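Local coordinates for protein putative alpha-ketoglutarate-dependent taurine dioxygenase (Burkholderia xenovorans, PDB 5HSX) that probably acts as an iron(II)- and 2-oxoglutarate-dependent dioxygenase of the TauD/TfdA family, here crystallised with a sodium ion in its metal site, at residues 144-149 / 280-285; 174-179 / 201-206; 207-212 / 299-304. One frame throughout, in Å; residues are numbered along the deposited sequence. Where two conformers were deposited one is given.

Contact 1. Residues 144-149 / 280-285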
ATOM      1  N   PRO B 144      -5.360 -13.207 -12.006  1.00 30.50           N
ATOM      2  CA  PRO B 144      -6.244 -13.799 -10.999  1.00 34.41           C
ATOM      3  C   PRO B 144      -7.360 -12.847 -10.609  1.00 32.54           C
ATOM      4  O   PRO B 144      -7.185 -11.616 -10.638  1.00 28.45           O
ATOM      5  CB  PRO B 144      -5.299 -14.054  -9.810  1.00 38.21           C
ATOM      6  CG  PRO B 144      -3.924 -14.140 -10.432  1.00 39.40           C
ATOM      7  CD  PRO B 144      -3.954 -13.161 -11.574  1.00 32.96           C
ATOM      8  N   PRO B 145      -8.524 -13.372 -10.203  1.00 30.62           N
ATOM      9  CA  PRO B 145      -9.610 -12.489  -9.732  1.00 32.31           C
ATOM     10  C   PRO B 145      -9.214 -11.607  -8.560  1.00 33.31           C
ATOM     11  O   PRO B 145      -9.765 -10.510  -8.410  1.00 33.21           O
ATOM     12  CB  PRO B 145     -10.730 -13.472  -9.346  1.00 37.51           C
ATOM     13  CG  PRO B 145     -10.074 -14.800  -9.218  1.00 34.21           C
ATOM     14  CD  PRO B 145      -8.908 -14.793 -10.166  1.00 30.81           C
ATOM     15  N   TYR B 146      -8.279 -12.048  -7.723  1.00 28.30           N
ATOM     16  CA  TYR B 146      -7.747 -11.198  -6.665  1.00 26.73           C
ATOM     17  C   TYR B 146      -6.389 -11.743  -6.249  1.00 28.89           C
ATOM     18  O   TYR B 146      -6.021 -12.872  -6.583  1.00 30.03           O
ATOM     19  CB  TYR B 146      -8.702 -11.105  -5.469  1.00 29.21           C
ATOM     20  CG  TYR B 146      -9.094 -12.442  -4.884  1.00 30.94           C
ATOM     21  CD1 TYR B 146      -8.385 -12.995  -3.825  1.00 33.43           C
ATOM     22  CD2 TYR B 146     -10.173 -13.155  -5.395  1.00 36.29           C
ATOM     23  CE1 TYR B 146      -8.749 -14.222  -3.285  1.00 39.08           C
ATOM     24  CE2 TYR B 146     -10.536 -14.377  -4.864  1.00 35.51           C
ATOM     25  CZ  TYR B 146      -9.816 -14.905  -3.814  1.00 39.46           C
ATOM     26  OH  TYR B 146     -10.180 -16.121  -3.288  1.00 47.07           O
ATOM     27  N   GLY B 147      -5.662 -10.927  -5.498  1.00 25.49           N
ATOM     28  CA  GLY B 147      -4.257 -11.153  -5.257  1.00 27.87           C
ATOM     29  C   GLY B 147      -3.410 -10.614  -6.398  1.00 28.42           C
ATOM     30  O   GLY B 147      -3.876 -10.402  -7.518  1.00 27.31           O
ATOM     31  N   GLY B 148      -2.142 -10.368  -6.096  1.00 24.90           N
ATOM     32  CA  GLY B 148      -1.197  -9.994  -7.127  1.00 23.95           C
ATOM     33  C   GLY B 148      -1.102  -8.519  -7.454  1.00 24.44           C
ATOM     34  O   GLY B 148      -0.606  -8.182  -8.536  1.00 25.44           O
ATOM     35  N   ASP B 149      -1.566  -7.630  -6.573  1.00 21.96           N
ATOM     36  CA  ASP B 149      -1.476  -6.198  -6.834  1.00 20.65           C
ATOM     37  C   ASP B 149      -0.015  -5.752  -6.889  1.00 23.15           C
ATOM     38  O   ASP B 149       0.856  -6.333  -6.242  1.00 22.84           O
ATOM     39  CB  ASP B 149      -2.203  -5.394  -5.747  1.00 22.05           C
ATOM     40  CG  ASP B 149      -3.720  -5.599  -5.740  1.00 23.58           C
ATOM     41  OD1 ASP B 149      -4.268  -6.389  -6.548  1.00 21.39           O
ATOM     42  OD2 ASP B 149      -4.363  -4.967  -4.875  1.00 23.54           O
ATOM     43  N   PHE B 280       2.183 -16.422  -4.645  1.00 89.80           N
ATOM     44  CA  PHE B 280       2.738 -17.650  -4.078  1.00 92.69           C
ATOM     45  C   PHE B 280       2.006 -17.917  -2.765  1.00 97.30           C
ATOM     46  O   PHE B 280       2.514 -17.679  -1.667  1.00101.64           O
ATOM     47  CB  PHE B 280       4.243 -17.526  -3.875  1.00 88.15           C
ATOM     48  N   ASP B 281       0.781 -18.429  -2.902  1.00 93.77           N
ATOM     49  CA  ASP B 281      -0.179 -18.549  -1.812  1.00 88.84           C
ATOM     50  C   ASP B 281      -1.487 -19.087  -2.374  1.00 83.46           C
ATOM     51  O   ASP B 281      -2.025 -20.089  -1.891  1.00 84.61           O
ATOM     52  CB  ASP B 281      -0.414 -17.190  -1.142  1.00 87.52           C
ATOM     53  CG  ASP B 281      -0.447 -17.273   0.370  1.00 90.40           C
ATOM     54  OD1 ASP B 281      -1.555 -17.341   0.944  1.00 90.68           O
ATOM     55  OD2 ASP B 281       0.642 -17.256   0.984  1.00 91.23           O
ATOM     56  N   LEU B 282      -1.987 -18.424  -3.412  1.00 78.84           N
ATOM     57  CA  LEU B 282      -3.275 -18.716  -4.019  1.00 74.64           C
ATOM     58  C   LEU B 282      -3.117 -19.648  -5.217  1.00 73.21           C
ATOM     59  O   LEU B 282      -2.035 -19.796  -5.788  1.00 75.00           O
ATOM     60  CB  LEU B 282      -3.965 -17.422  -4.453  1.00 70.17           C
ATOM     61  CG  LEU B 282      -4.255 -16.371  -3.378  1.00 63.81           C
ATOM     62  CD1 LEU B 282      -4.631 -15.036  -4.021  1.00 55.70           C
ATOM     63  CD2 LEU B 282      -5.358 -16.852  -2.436  1.00 62.26           C
ATOM     64  N   ASP B 283      -4.234 -20.259  -5.608  1.00 70.24           N
ATOM     65  CA  ASP B 283      -4.246 -21.270  -6.656  1.00 75.55           C
ATOM     66  C   ASP B 283      -4.184 -20.688  -8.063  1.00 70.99           C
ATOM     67  O   ASP B 283      -3.930 -21.437  -9.012  1.00 79.51           O
ATOM     68  CB  ASP B 283      -5.506 -22.132  -6.517  1.00 81.30           C
ATOM     69  CG  ASP B 283      -5.255 -23.592  -6.829  1.00 88.06           C
ATOM     70  OD1 ASP B 283      -4.244 -23.894  -7.496  1.00 88.50           O
ATOM     71  OD2 ASP B 283      -6.071 -24.439  -6.406  1.00 92.56           O
ATOM     72  N   PHE B 284      -4.386 -19.384  -8.221  1.00 58.85           N
ATOM     73  CA  PHE B 284      -4.650 -18.807  -9.531  1.00 46.04           C
ATOM     74  C   PHE B 284      -3.389 -18.713 -10.386  1.00 54.94           C
ATOM     75  O   PHE B 284      -2.301 -18.406  -9.891  1.00 50.11           O
ATOM     76  CB  PHE B 284      -5.248 -17.409  -9.386  1.00 53.49           C
ATOM     77  CG  PHE B 284      -6.451 -17.337  -8.492  1.00 53.17           C
ATOM     78  CD1 PHE B 284      -6.455 -16.497  -7.386  1.00 44.67           C
ATOM     79  CD2 PHE B 284      -7.581 -18.087  -8.765  1.00 50.55           C
ATOM     80  CE1 PHE B 284      -7.564 -16.413  -6.562  1.00 52.21           C
ATOM     81  CE2 PHE B 284      -8.697 -18.018  -7.939  1.00 57.96           C
ATOM     82  CZ  PHE B 284      -8.688 -17.178  -6.837  1.00 61.88           C
ATOM     83  N   ASP B 285      -3.554 -18.942 -11.685  1.00 48.20           N
ATOM     84  CA  ASP B 285      -2.476 -18.722 -12.634  1.00 55.14           C
ATOM     85  C   ASP B 285      -2.345 -17.234 -12.935  1.00 51.05           C
ATOM     86  O   ASP B 285      -3.312 -16.474 -12.846  1.00 50.43           O
ATOM     87  CB  ASP B 285      -2.722 -19.502 -13.923  1.00 62.85           C
ATOM     88  CG  ASP B 285      -2.438 -20.983 -13.769  1.00 79.07           C
ATOM     89  OD1 ASP B 285      -2.498 -21.487 -12.628  1.00 86.27           O
ATOM     90  OD2 ASP B 285      -2.151 -21.642 -14.791  1.00 85.61           O
TER
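The ring of Phe284 packs against three consecutive residues of the other loop, Pro144, Pro145 and Tyr146, and this is where the contact is tight. Pro145 lies over one face: its CD sits 3.8 Å from the centroid of the Phe284 ring and only 8° off the ring normal, a clear CH-pi contact, while its CG reaches on toward CZ. The far edge of the same ring, CE1 and CZ, runs up against the face of Tyr146. The two planes are 78° apart and the centroids 5.2 Å, a T-shaped pair in which Phe284 gives the edge. With CG between the backbone N and the carbonyl carbon (chi1 55°), the phenol of Tyr146 reaches that edge. At the root of the phenylalanine, Pro144 CB meets Phe284 CB at 3.4 Å, and Pro144 CG lies as close to the carbonyl O of Asp285.

Beyond Phe284 the contact thins out. Leu282 touches mainly through CD1, 3.6 Å from the backbone O of Tyr146 and 4.1 Å from Gly147 CA, packing directly against the backbone there. The carbonyl O of Tyr146 is buried among carbons, with no polar partner in the model. Asp283 and Asp285 are exposed, and Asp281 and the truncated Phe280 are poorly ordered. No hydrogen bond joins the two segments; polar ties run to neighbours instead, as from Gly148 N to Asp278. Ser26 and Ala27 of the second subunit pack on Tyr146 and Leu282. Each loop joins a strand of the larger sheet (135-140, 287-293) to one of the smaller (150-154, 271-274), connections that belong to the double-stranded beta-helix (jelly-roll) core of TauD-family enzymes.

Contact 2. Residues 174-179 / 201-206; sequences RGIHRF and VTEHPL
This is a buried antiparallel strand pair, 174-179 against 201-205, in the sheet in which strand 225-228 flanks 174-179 on its other edge. Gly175 with His204 and His177 with Thr202 are the hydrogen-bonded pairs, each closed by two N-H to O bonds of 2.8 to 3.0 Å between their backbone N and O atoms.

On the face carrying His177 and His204 the imidazoles meet edge to face. His204 CD2 stands over the centre of the His177 ring, 3.5 Å from His177 CD2, with the planes at 90°. Both rings are fixed in rotation by polar partners: His177 ND1 bonds to Thr127 OG1 and His204 ND1 to Ser306 OG, while a water links His177 NE2 (2.7 Å) to the carbonyl O of Pro205.

The opposite face holds Ile176, whose CG2 packs on Val201 CG1 at 3.6 Å, and Arg178, whose guanidinium lies with a face toward that valine. Near the end of the pair, Arg174 bends at chi2 and chi3, curling back to Glu203. Its NE donates almost straight, 173° at the hydrogen, to the anti lone pair of Glu203 OE2 at 2.8 Å, in the guanidinium plane. The carboxylate of Glu203 probably balances the arginine's charge, while the carbonyls of Thr304 and Gln305, bonded to NH1 and NH2, help fix the orientation of the guanidinium.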
ATOM      1  N   ARG B 174      27.100   9.055  -3.302  1.00 18.59           N
ATOM      2  CA  ARG B 174      27.078   8.016  -4.321  1.00 17.00           C
ATOM      3  C   ARG B 174      26.822   6.667  -3.661  1.00 18.35           C
ATOM      4  O   ARG B 174      27.155   6.466  -2.486  1.00 20.68           O
ATOM      5  CB  ARG B 174      28.401   7.961  -5.079  1.00 17.06           C
ATOM      6  CG  ARG B 174      28.905   9.326  -5.501  1.00 21.94           C
ATOM      7  CD  ARG B 174      28.289   9.734  -6.810  1.00 29.24           C
ATOM      8  NE  ARG B 174      28.873   8.988  -7.922  1.00 33.53           N
ATOM      9  CZ  ARG B 174      28.506   9.136  -9.192  1.00 35.14           C
ATOM     10  NH1 ARG B 174      27.553  10.002  -9.514  1.00 26.13           N
ATOM     11  NH2 ARG B 174      29.090   8.409 -10.137  1.00 28.69           N
ATOM     12  N   GLY B 175      26.238   5.746  -4.424  1.00 17.15           N
ATOM     13  CA  GLY B 175      25.868   4.446  -3.896  1.00 17.06           C
ATOM     14  C   GLY B 175      26.270   3.321  -4.830  1.00 19.41           C
ATOM     15  O   GLY B 175      26.239   3.458  -6.053  1.00 20.97           O
ATOM     16  N   ILE B 176      26.639   2.190  -4.231  1.00 20.21           N
ATOM     17  CA  ILE B 176      27.005   0.995  -4.983  1.00 20.80           C
ATOM     18  C   ILE B 176      25.775   0.105  -5.113  1.00 24.64           C
ATOM     19  O   ILE B 176      25.206  -0.322  -4.105  1.00 20.68           O
ATOM     20  CB  ILE B 176      28.156   0.238  -4.303  1.00 20.36           C
ATOM     21  CG1 ILE B 176      29.371   1.154  -4.113  1.00 22.15           C
ATOM     22  CG2 ILE B 176      28.494  -1.036  -5.103  1.00 21.42           C
ATOM     23  CD1 ILE B 176      29.965   1.698  -5.415  1.00 25.38           C
ATOM     24  N   HIS B 177      25.387  -0.198  -6.352  1.00 19.66           N
ATOM     25  CA  HIS B 177      24.303  -1.130  -6.644  1.00 21.21           C
ATOM     26  C   HIS B 177      24.889  -2.436  -7.165  1.00 26.80           C
ATOM     27  O   HIS B 177      25.791  -2.423  -8.012  1.00 23.70           O
ATOM     28  CB  HIS B 177      23.337  -0.557  -7.687  1.00 19.88           C
ATOM     29  CG  HIS B 177      22.681   0.734  -7.285  1.00 20.44           C
ATOM     30  ND1 HIS B 177      21.314   0.910  -7.317  1.00 22.22           N
ATOM     31  CD2 HIS B 177      23.201   1.911  -6.857  1.00 19.19           C
ATOM     32  CE1 HIS B 177      21.017   2.135  -6.918  1.00 20.03           C
ATOM     33  NE2 HIS B 177      22.146   2.766  -6.638  1.00 18.61           N
ATOM     34  N   ARG B 178      24.382  -3.563  -6.660  1.00 22.25           N
ATOM     35  CA  ARG B 178      24.894  -4.883  -7.014  1.00 23.48           C
ATOM     36  C   ARG B 178      23.745  -5.819  -7.349  1.00 28.09           C
ATOM     37  O   ARG B 178      22.667  -5.747  -6.754  1.00 24.32           O
ATOM     38  CB  ARG B 178      25.713  -5.520  -5.873  1.00 26.50           C
ATOM     39  CG  ARG B 178      26.947  -4.743  -5.448  1.00 31.42           C
ATOM     40  CD  ARG B 178      27.653  -5.437  -4.279  1.00 44.37           C
ATOM     41  NE  ARG B 178      28.665  -4.575  -3.674  1.00 42.72           N
ATOM     42  CZ  ARG B 178      29.927  -4.502  -4.092  1.00 42.52           C
ATOM     43  NH1 ARG B 178      30.330  -5.250  -5.111  1.00 46.17           N
ATOM     44  NH2 ARG B 178      30.786  -3.687  -3.490  1.00 37.72           N
ATOM     45  N   PHE B 179      24.005  -6.720  -8.290  1.00 28.68           N
ATOM     46  CA  PHE B 179      23.085  -7.806  -8.589  1.00 31.82           C
ATOM     47  C   PHE B 179      23.896  -9.029  -8.980  1.00 36.23           C
ATOM     48  O   PHE B 179      24.863  -8.925  -9.742  1.00 35.19           O
ATOM     49  CB  PHE B 179      22.108  -7.439  -9.710  1.00 35.86           C
ATOM     50  CG  PHE B 179      21.245  -8.582 -10.153  1.00 37.47           C
ATOM     51  CD1 PHE B 179      21.470  -9.204 -11.369  1.00 46.25           C
ATOM     52  CD2 PHE B 179      20.215  -9.041  -9.345  1.00 37.99           C
ATOM     53  CE1 PHE B 179      20.675 -10.269 -11.780  1.00 50.18           C
ATOM     54  CE2 PHE B 179      19.417 -10.099  -9.748  1.00 47.08           C
ATOM     55  CZ  PHE B 179      19.648 -10.714 -10.968  1.00 47.55           C
ATOM     56  N   VAL B 201      28.045  -4.578 -10.851  1.00 28.83           N
ATOM     57  CA  VAL B 201      28.335  -3.602  -9.802  1.00 25.35           C
ATOM     58  C   VAL B 201      28.471  -2.235 -10.458  1.00 24.74           C
ATOM     59  O   VAL B 201      29.279  -2.060 -11.378  1.00 28.24           O
ATOM     60  CB  VAL B 201      29.619  -3.942  -9.012  1.00 26.74           C
ATOM     61  CG1 VAL B 201      29.815  -2.942  -7.865  1.00 24.83           C
ATOM     62  CG2 VAL B 201      29.591  -5.374  -8.486  1.00 29.51           C
ATOM     63  N   THR B 202      27.696  -1.263  -9.976  1.00 24.59           N
ATOM     64  CA  THR B 202      27.678   0.080 -10.537  1.00 24.39           C
ATOM     65  C   THR B 202      27.594   1.102  -9.415  1.00 24.29           C
ATOM     66  O   THR B 202      26.894   0.887  -8.419  1.00 24.53           O
ATOM     67  CB  THR B 202      26.497   0.266 -11.506  1.00 24.25           C
ATOM     68  OG1 THR B 202      26.656  -0.623 -12.619  1.00 24.74           O
ATOM     69  CG2 THR B 202      26.413   1.710 -12.020  1.00 25.81           C
ATOM     70  N   GLU B 203      28.315   2.207  -9.577  1.00 22.81           N
ATOM     71  CA  GLU B 203      28.204   3.349  -8.683  1.00 21.05           C
ATOM     72  C   GLU B 203      27.249   4.364  -9.305  1.00 19.40           C
ATOM     73  O   GLU B 203      27.506   4.863 -10.403  1.00 23.81           O
ATOM     74  CB  GLU B 203      29.573   3.987  -8.424  1.00 20.51           C
ATOM     75  CG  GLU B 203      29.499   5.154  -7.427  1.00 20.04           C
ATOM     76  CD  GLU B 203      30.840   5.860  -7.261  1.00 28.03           C
ATOM     77  OE1 GLU B 203      31.822   5.204  -6.853  1.00 34.57           O
ATOM     78  OE2 GLU B 203      30.902   7.067  -7.549  1.00 29.79           O
ATOM     79  N   HIS B 204      26.160   4.669  -8.599  1.00 19.15           N
ATOM     80  CA  HIS B 204      25.149   5.632  -9.032  1.00 19.59           C
ATOM     81  C   HIS B 204      25.096   6.816  -8.080  1.00 20.21           C
ATOM     82  O   HIS B 204      25.438   6.679  -6.898  1.00 18.31           O
ATOM     83  CB  HIS B 204      23.751   4.993  -9.070  1.00 18.38           C
ATOM     84  CG  HIS B 204      23.519   4.092 -10.237  1.00 18.81           C
ATOM     85  ND1 HIS B 204      23.595   4.525 -11.544  1.00 20.23           N
ATOM     86  CD2 HIS B 204      23.178   2.781 -10.291  1.00 19.34           C
ATOM     87  CE1 HIS B 204      23.324   3.514 -12.355  1.00 23.03           C
ATOM     88  NE2 HIS B 204      23.059   2.447 -11.619  1.00 20.41           N
ATOM     89  N   PRO B 205      24.641   7.982  -8.546  1.00 18.73           N
ATOM     90  CA  PRO B 205      24.296   9.050  -7.604  1.00 20.37           C
ATOM     91  C   PRO B 205      23.140   8.606  -6.726  1.00 17.37           C
ATOM     92  O   PRO B 205      22.246   7.880  -7.168  1.00 18.51           O
ATOM     93  CB  PRO B 205      23.887  10.212  -8.515  1.00 20.93           C
ATOM     94  CG  PRO B 205      23.338   9.523  -9.733  1.00 21.77           C
ATOM     95  CD  PRO B 205      24.221   8.311  -9.924  1.00 18.34           C
ATOM     96  N   LEU B 206      23.163   9.035  -5.465  1.00 16.00           N
ATOM     97  CA  LEU B 206      21.988   8.792  -4.639  1.00 17.27           C
ATOM     98  C   LEU B 206      20.823   9.680  -5.056  1.00 20.32           C
ATOM     99  O   LEU B 206      19.672   9.343  -4.777  1.00 19.37           O
ATOM    100  CB  LEU B 206      22.314   9.025  -3.158  1.00 16.61           C
ATOM    101  CG  LEU B 206      22.169   7.846  -2.208  1.00 32.81           C
ATOM    102  CD1 LEU B 206      23.036   6.681  -2.665  1.00 28.10           C
ATOM    103  CD2 LEU B 206      22.539   8.301  -0.793  1.00 26.99           C
TER
HETATM  104  O   HOH W   1      21.876   5.396  -5.918  1.00 18.66           O

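Contact 3. Residues 207-212 / 299-304; sequences VRVHPE and VGPDGT
Val209 N and the carbonyl O of Val299 make the single direct hydrogen bond between the two segments, 2.9 Å long and nearly straight at 173°. Around it residues 207-209, the end of strand 200-209, run beside the loop that joins strand 287-293 to strand 307-310. The CA atoms of Arg208 and Gly300 are 4.9 Å apart, and the arginine side chain sets off away from the loop. One residue beyond Val299, Gly300 CA makes a CA-H...O contact to the carbonyl O of Val207 at 3.3 Å; no conventional donor in the model reaches that buried oxygen. A water extends the backbone link, accepting from Val299 N and donating to Val209 O. It also takes the N-H of Arg208 NE at 2.9 Å, in the plane of the guanidinium, at the end of a fully extended chain.

Side-chain packing centres on Pro301. Its ring crosses Val207 at about a right angle, CG lying 3.8 Å from Val207 CG1 and CD resting against the valine's carbonyl O. Val209, two residues on from Val207, brings CG2 to 3.7 Å from Pro301 N. Asp171 of helix 164-171 and Arg216 of strand 216-218 also pack against the proline.

Pro301 and Asp302 occupy the middle of a type I turn from Gly300 to Gly303, closed by Gly303 N to Gly300 O. Asp302 OD1 also accepts from Thr304 N at 2.9 Å. The result is a type I turn overlapped by an Asx turn at Asp302, docked on the end of a sheet strand and leading the chain toward strand 307-310.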
ATOM      1  N   VAL B 207      21.101  10.808  -5.710  1.00 16.17           N
ATOM      2  CA  VAL B 207      20.075  11.699  -6.230  1.00 15.32           C
ATOM      3  C   VAL B 207      20.235  11.756  -7.745  1.00 19.83           C
ATOM      4  O   VAL B 207      21.271  12.212  -8.252  1.00 19.23           O
ATOM      5  CB  VAL B 207      20.177  13.103  -5.613  1.00 18.26           C
ATOM      6  CG1 VAL B 207      19.129  14.022  -6.211  1.00 19.45           C
ATOM      7  CG2 VAL B 207      20.038  13.019  -4.096  1.00 17.39           C
ATOM      8  N   ARG B 208      19.225  11.276  -8.472  1.00 17.31           N
ATOM      9  CA  ARG B 208      19.291  11.248  -9.930  1.00 18.64           C
ATOM     10  C   ARG B 208      18.516  12.422 -10.513  1.00 17.27           C
ATOM     11  O   ARG B 208      17.321  12.579 -10.239  1.00 19.74           O
ATOM     12  CB  ARG B 208      18.738   9.939 -10.503  1.00 18.91           C
ATOM     13  CG  ARG B 208      18.819   9.953 -12.033  1.00 18.59           C
ATOM     14  CD  ARG B 208      18.362   8.645 -12.716  1.00 19.76           C
ATOM     15  NE  ARG B 208      18.608   8.783 -14.157  1.00 20.92           N
ATOM     16  CZ  ARG B 208      18.426   7.827 -15.067  1.00 22.63           C
ATOM     17  NH1 ARG B 208      17.990   6.627 -14.700  1.00 22.40           N
ATOM     18  NH2 ARG B 208      18.680   8.081 -16.348  1.00 22.07           N
ATOM     19  N   VAL B 209      19.186  13.214 -11.349  1.00 17.99           N
ATOM     20  CA  VAL B 209      18.531  14.339 -12.008  1.00 19.39           C
ATOM     21  C   VAL B 209      17.806  13.844 -13.254  1.00 21.08           C
ATOM     22  O   VAL B 209      18.434  13.355 -14.199  1.00 23.56           O
ATOM     23  CB  VAL B 209      19.542  15.436 -12.357  1.00 22.00           C
ATOM     24  CG1 VAL B 209      18.823  16.576 -13.035  1.00 23.00           C
ATOM     25  CG2 VAL B 209      20.246  15.898 -11.082  1.00 19.53           C
ATOM     26  N   HIS B 210      16.488  14.015 -13.275  1.00 21.91           N
ATOM     27  CA  HIS B 210      15.678  13.469 -14.362  1.00 22.86           C
ATOM     28  C   HIS B 210      16.033  14.147 -15.684  1.00 26.26           C
ATOM     29  O   HIS B 210      16.004  15.383 -15.775  1.00 25.16           O
ATOM     30  CB  HIS B 210      14.193  13.644 -14.039  1.00 20.31           C
ATOM     31  CG  HIS B 210      13.283  12.832 -14.905  1.00 19.04           C
ATOM     32  ND1 HIS B 210      13.098  13.096 -16.243  1.00 23.35           N
ATOM     33  CD2 HIS B 210      12.495  11.765 -14.616  1.00 20.36           C
ATOM     34  CE1 HIS B 210      12.245  12.220 -16.746  1.00 20.42           C
ATOM     35  NE2 HIS B 210      11.855  11.408 -15.778  1.00 20.84           N
ATOM     36  N   PRO B 211      16.370  13.385 -16.732  1.00 22.08           N
ATOM     37  CA  PRO B 211      16.869  14.021 -17.965  1.00 23.01           C
ATOM     38  C   PRO B 211      15.811  14.746 -18.790  1.00 29.76           C
ATOM     39  O   PRO B 211      16.184  15.520 -19.680  1.00 31.34           O
ATOM     40  CB  PRO B 211      17.472  12.849 -18.754  1.00 30.17           C
ATOM     41  CG  PRO B 211      16.784  11.651 -18.242  1.00 24.41           C
ATOM     42  CD  PRO B 211      16.477  11.915 -16.782  1.00 25.50           C
ATOM     43  N   GLU B 212      14.520  14.525 -18.550  1.00 26.60           N
ATOM     44  CA  GLU B 212      13.490  15.241 -19.293  1.00 26.75           C
ATOM     45  C   GLU B 212      12.811  16.337 -18.481  1.00 29.83           C
ATOM     46  O   GLU B 212      12.387  17.342 -19.052  1.00 29.00           O
ATOM     47  CB  GLU B 212      12.424  14.271 -19.814  1.00 30.38           C
ATOM     48  CG  GLU B 212      12.931  13.289 -20.857  1.00 35.16           C
ATOM     49  CD  GLU B 212      11.816  12.440 -21.457  1.00 35.44           C
ATOM     50  OE1 GLU B 212      10.980  12.978 -22.218  1.00 34.26           O
ATOM     51  OE2 GLU B 212      11.770  11.231 -21.160  1.00 30.96           O
ATOM     52  N   VAL B 299      22.823  10.828 -13.995  1.00 20.43           N
ATOM     53  CA  VAL B 299      23.669  11.946 -13.600  0.55 24.23           C
ATOM     54  C   VAL B 299      23.161  12.487 -12.271  1.00 23.68           C
ATOM     55  O   VAL B 299      21.945  12.601 -12.074  1.00 21.41           O
ATOM     56  CB  VAL B 299      23.656  13.061 -14.665  0.55 26.81           C
ATOM     57  CG1 VAL B 299      24.617  14.141 -14.283  0.55 22.83           C
ATOM     58  CG2 VAL B 299      23.969  12.495 -16.044  0.55 28.65           C
ATOM     59  N   GLY B 300      24.082  12.834 -11.370  1.00 21.28           N
ATOM     60  CA  GLY B 300      23.719  13.439 -10.103  1.00 21.30           C
ATOM     61  C   GLY B 300      23.687  14.955 -10.180  1.00 19.28           C
ATOM     62  O   GLY B 300      23.967  15.561 -11.231  1.00 23.92           O
ATOM     63  N   PRO B 301      23.339  15.606  -9.065  1.00 18.83           N
ATOM     64  CA  PRO B 301      23.233  17.070  -9.078  1.00 23.77           C
ATOM     65  C   PRO B 301      24.523  17.771  -9.457  1.00 27.44           C
ATOM     66  O   PRO B 301      24.466  18.858 -10.048  1.00 30.23           O
ATOM     67  CB  PRO B 301      22.819  17.399  -7.637  1.00 23.38           C
ATOM     68  CG  PRO B 301      22.040  16.196  -7.222  1.00 21.06           C
ATOM     69  CD  PRO B 301      22.791  15.027  -7.817  1.00 18.89           C
ATOM     70  N   ASP B 302      25.682  17.188  -9.146  1.00 24.83           N
ATOM     71  CA  ASP B 302      26.958  17.810  -9.501  1.00 30.61           C
ATOM     72  C   ASP B 302      27.418  17.466 -10.916  1.00 31.11           C
ATOM     73  O   ASP B 302      28.527  17.856 -11.307  1.00 30.61           O
ATOM     74  CB  ASP B 302      28.049  17.420  -8.485  1.00 38.91           C
ATOM     75  CG  ASP B 302      28.466  15.950  -8.582  1.00 37.74           C
ATOM     76  OD1 ASP B 302      27.830  15.181  -9.323  1.00 33.31           O
ATOM     77  OD2 ASP B 302      29.424  15.556  -7.883  1.00 46.30           O
ATOM     78  N   GLY B 303      26.603  16.759 -11.694  1.00 27.27           N
ATOM     79  CA  GLY B 303      26.963  16.423 -13.059  1.00 29.42           C
ATOM     80  C   GLY B 303      27.743  15.136 -13.230  1.00 30.61           C
ATOM     81  O   GLY B 303      28.027  14.756 -14.370  1.00 34.14           O
ATOM     82  N   THR B 304      28.094  14.453 -12.144  1.00 28.91           N
ATOM     83  CA  THR B 304      28.882  13.227 -12.233  1.00 33.77           C
ATOM     84  C   THR B 304      28.004  12.077 -12.719  1.00 28.35           C
ATOM     85  O   THR B 304      26.989  11.757 -12.090  1.00 29.44           O
ATOM     86  CB  THR B 304      29.499  12.879 -10.877  1.00 39.52           C
ATOM     87  OG1 THR B 304      30.184  14.019 -10.352  1.00 44.01           O
ATOM     88  CG2 THR B 304      30.499  11.731 -11.033  1.00 38.53           C
TER
HETATM   89  O   HOH W   2      20.009  11.207 -14.875  1.00 18.59           O

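In the fold
Contacts 2 and 3 are neighbours on one side of the chain's centre, 14 Å between their own centres. Both use strand 200-209, and they touch directly where Pro205 CB packs on Gly300 CA at 3.6 Å. Contact 1 lies on the opposite side, its centre 34 Å from that of contact 2 and 39 Å from that of contact 3, at the interface with the second subunit. In sequence contact 2 nests inside the span closed by contact 1, whereas contact 3 interleaves with it. The sodium ion, bound by His123, Asp125, His273 and Asn323, is about 12 Å from the His177 side chain and about 14 Å from that of Arg208.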